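Local coordinates for EmGH1 (Erythrobacter marinus, PDB 5Z87), which is a family 3 glycoside hydrolase that probably cleaves beta-glucosidic bonds and perhaps those of related glycosides, at residues V578-R583 with L598-P603. Numbering follows the deposited sequence.
Sequences VLIHGR and LDAFYP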
loop_
_atom_site.group_PDB
_atom_site.type_symbol
_atom_site.label_atom_id
_atom_site.label_comp_id
_atom_site.label_asym_id
_atom_site.label_seq_id
_atom_site.Cartn_x
_atom_site.Cartn_y
_atom_site.Cartn_z
ATOM N N VAL A 578 22.453 18.259 -11.669
ATOM C CA VAL A 578 22.792 16.841 -11.802
ATOM C C VAL A 578 22.340 16.130 -10.526
ATOM O O VAL A 578 22.770 16.491 -9.421
ATOM C CB VAL A 578 24.298 16.633 -12.030
ATOM C CG1 VAL A 578 24.595 15.165 -12.356
ATOM C CG2 VAL A 578 24.791 17.526 -13.147
ATOM N N LEU A 579 21.487 15.118 -10.668
ATOM C CA LEU A 579 20.969 14.396 -9.509
ATOM C C LEU A 579 21.797 13.136 -9.257
ATOM O O LEU A 579 21.968 12.297 -10.152
ATOM C CB LEU A 579 19.493 14.037 -9.695
ATOM C CG LEU A 579 18.507 15.204 -9.765
ATOM C CD1 LEU A 579 17.146 14.719 -10.173
ATOM C CD2 LEU A 579 18.420 15.901 -8.442
ATOM N N ILE A 580 22.289 13.007 -8.030
ATOM C CA ILE A 580 23.083 11.872 -7.585
ATOM C C ILE A 580 22.435 11.374 -6.307
ATOM O O ILE A 580 22.248 12.157 -5.364
ATOM C CB ILE A 580 24.558 12.261 -7.355
ATOM C CG1 ILE A 580 25.169 12.749 -8.675
ATOM C CG2 ILE A 580 25.371 11.092 -6.771
ATOM C CD1 ILE A 580 26.502 13.495 -8.509
ATOM N N HIS A 581 22.075 10.088 -6.277
ATOM C CA HIS A 581 21.122 9.570 -5.286
ATOM C C HIS A 581 20.900 8.070 -5.488
ATOM O O HIS A 581 21.169 7.522 -6.561
ATOM C CB HIS A 581 19.772 10.288 -5.395
ATOM C CG HIS A 581 19.163 10.197 -6.762
ATOM N ND1 HIS A 581 18.043 9.436 -7.034
ATOM C CD2 HIS A 581 19.523 10.763 -7.940
ATOM C CE1 HIS A 581 17.732 9.550 -8.313
ATOM N NE2 HIS A 581 18.621 10.339 -8.889
ATOM N N GLY A 582 20.366 7.425 -4.447
ATOM C CA GLY A 582 19.977 6.026 -4.521
ATOM C C GLY A 582 18.557 5.766 -5.012
ATOM O O GLY A 582 18.358 5.389 -6.167
ATOM N N ARG A 583 17.567 5.955 -4.150
ATOM C CA ARG A 583 16.169 5.726 -4.534
ATOM C C ARG A 583 15.713 6.713 -5.609
ATOM O O ARG A 583 16.268 7.807 -5.741
ATOM C CB ARG A 583 15.261 5.873 -3.323
ATOM C CG ARG A 583 15.333 7.277 -2.727
ATOM C CD ARG A 583 14.187 7.563 -1.774
ATOM N NE ARG A 583 14.081 6.542 -0.732
ATOM C CZ ARG A 583 14.850 6.507 0.350
ATOM N NH1 ARG A 583 15.780 7.444 0.533
ATOM N NH2 ARG A 583 14.680 5.544 1.251
ATOM N N LEU A 598 19.901 16.520 -15.168
ATOM C CA LEU A 598 20.420 15.185 -15.430
ATOM C C LEU A 598 20.133 14.318 -14.214
ATOM O O LEU A 598 20.276 14.771 -13.075
ATOM C CB LEU A 598 21.930 15.219 -15.685
ATOM C CG LEU A 598 22.388 15.891 -16.974
ATOM C CD1 LEU A 598 23.890 15.776 -17.130
ATOM C CD2 LEU A 598 21.686 15.246 -18.148
ATOM N N ASP A 599 19.721 13.074 -14.446
ATOM C CA ASP A 599 19.526 12.124 -13.357
ATOM C C ASP A 599 20.574 11.032 -13.500
ATOM O O ASP A 599 20.513 10.221 -14.430
ATOM C CB ASP A 599 18.115 11.542 -13.349
ATOM C CG ASP A 599 17.725 10.999 -11.977
ATOM O OD1 ASP A 599 18.642 10.616 -11.196
ATOM O OD2 ASP A 599 16.507 10.966 -11.676
ATOM N N ALA A 600 21.540 11.017 -12.584
ATOM C CA ALA A 600 22.659 10.094 -12.692
ATOM C C ALA A 600 22.552 8.927 -11.729
ATOM O O ALA A 600 23.374 8.008 -11.803
ATOM C CB ALA A 600 23.988 10.835 -12.459
ATOM N N PHE A 601 21.555 8.945 -10.844
ATOM C CA PHE A 601 21.451 7.965 -9.778
ATOM C C PHE A 601 22.802 7.856 -9.066
ATOM O O PHE A 601 23.248 8.830 -8.447
ATOM C CB PHE A 601 20.912 6.647 -10.358
ATOM C CG PHE A 601 19.400 6.662 -10.519
ATOM C CD1 PHE A 601 18.572 6.391 -9.430
ATOM C CD2 PHE A 601 18.812 7.029 -11.720
ATOM C CE1 PHE A 601 17.189 6.431 -9.555
ATOM C CE2 PHE A 601 17.428 7.081 -11.856
ATOM C CZ PHE A 601 16.611 6.771 -10.771
ATOM N N TYR A 602 23.462 6.706 -9.121
ATOM C CA TYR A 602 24.854 6.610 -8.674
ATOM C C TYR A 602 25.635 6.155 -9.886
ATOM O O TYR A 602 25.446 5.013 -10.336
ATOM C CB TYR A 602 25.033 5.645 -7.508
ATOM C CG TYR A 602 24.482 6.150 -6.194
ATOM C CD1 TYR A 602 24.665 7.469 -5.798
ATOM C CD2 TYR A 602 23.758 5.313 -5.354
ATOM C CE1 TYR A 602 24.169 7.935 -4.589
ATOM C CE2 TYR A 602 23.272 5.762 -4.144
ATOM C CZ TYR A 602 23.473 7.082 -3.767
ATOM O OH TYR A 602 22.981 7.546 -2.564
ATOM N N PRO A 603 26.465 7.013 -10.486
ATOM C CA PRO A 603 26.993 6.714 -11.822
ATOM C C PRO A 603 28.309 5.937 -11.829
ATOM O O PRO A 603 28.969 5.837 -12.868
ATOM C CB PRO A 603 27.148 8.112 -12.436
ATOM C CG PRO A 603 27.437 8.979 -11.272
ATOM C CD PRO A 603 26.727 8.406 -10.086
#
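His581, just past strand 574-580, meets Asp599, Phe601 and Tyr602. Its CB starts away from 598-603, but chi1 of 57° sets CG between the backbone N and the carbonyl carbon, and the imidazole swings back toward 598-603. His581 CD2 lies 3.9 Å from Phe601 CA, which sits over one imidazole face as a CH-pi contact. His581 CE1 stands 3.4 Å from Phe601 CE1, over the rim of one face of the phenyl ring, the planes oblique at 36°. His581 NE2 points at Asp599 OD1 as a His-carboxylate hydrogen bond; the modelled 2.3 Å is too short to be taken literally. His581 ND1 gives a 2.7 Å bond, in the ring plane, to Arg583 O; the two bonds together probably hold the ring's rotation. In the backbone, His581 N bonds to Phe601 O, while the phenol ring of Tyr602 lies against the peptide, His581 O 3.3 Å above its centre. Further back, Leu579 N to Leu598 O and Ala600 N to Leu579 O make the parallel pairing. Strands 574-580 and 596-601, joined through helix 588-593, form a beta-alpha-beta unit of the family 3 C-terminal domain; strand 418-422 runs antiparallel beyond 596-601, helix 607-615 packs on Val578 and Leu598, and helix 146-150 of the TIM-barrel domain touches Phe601.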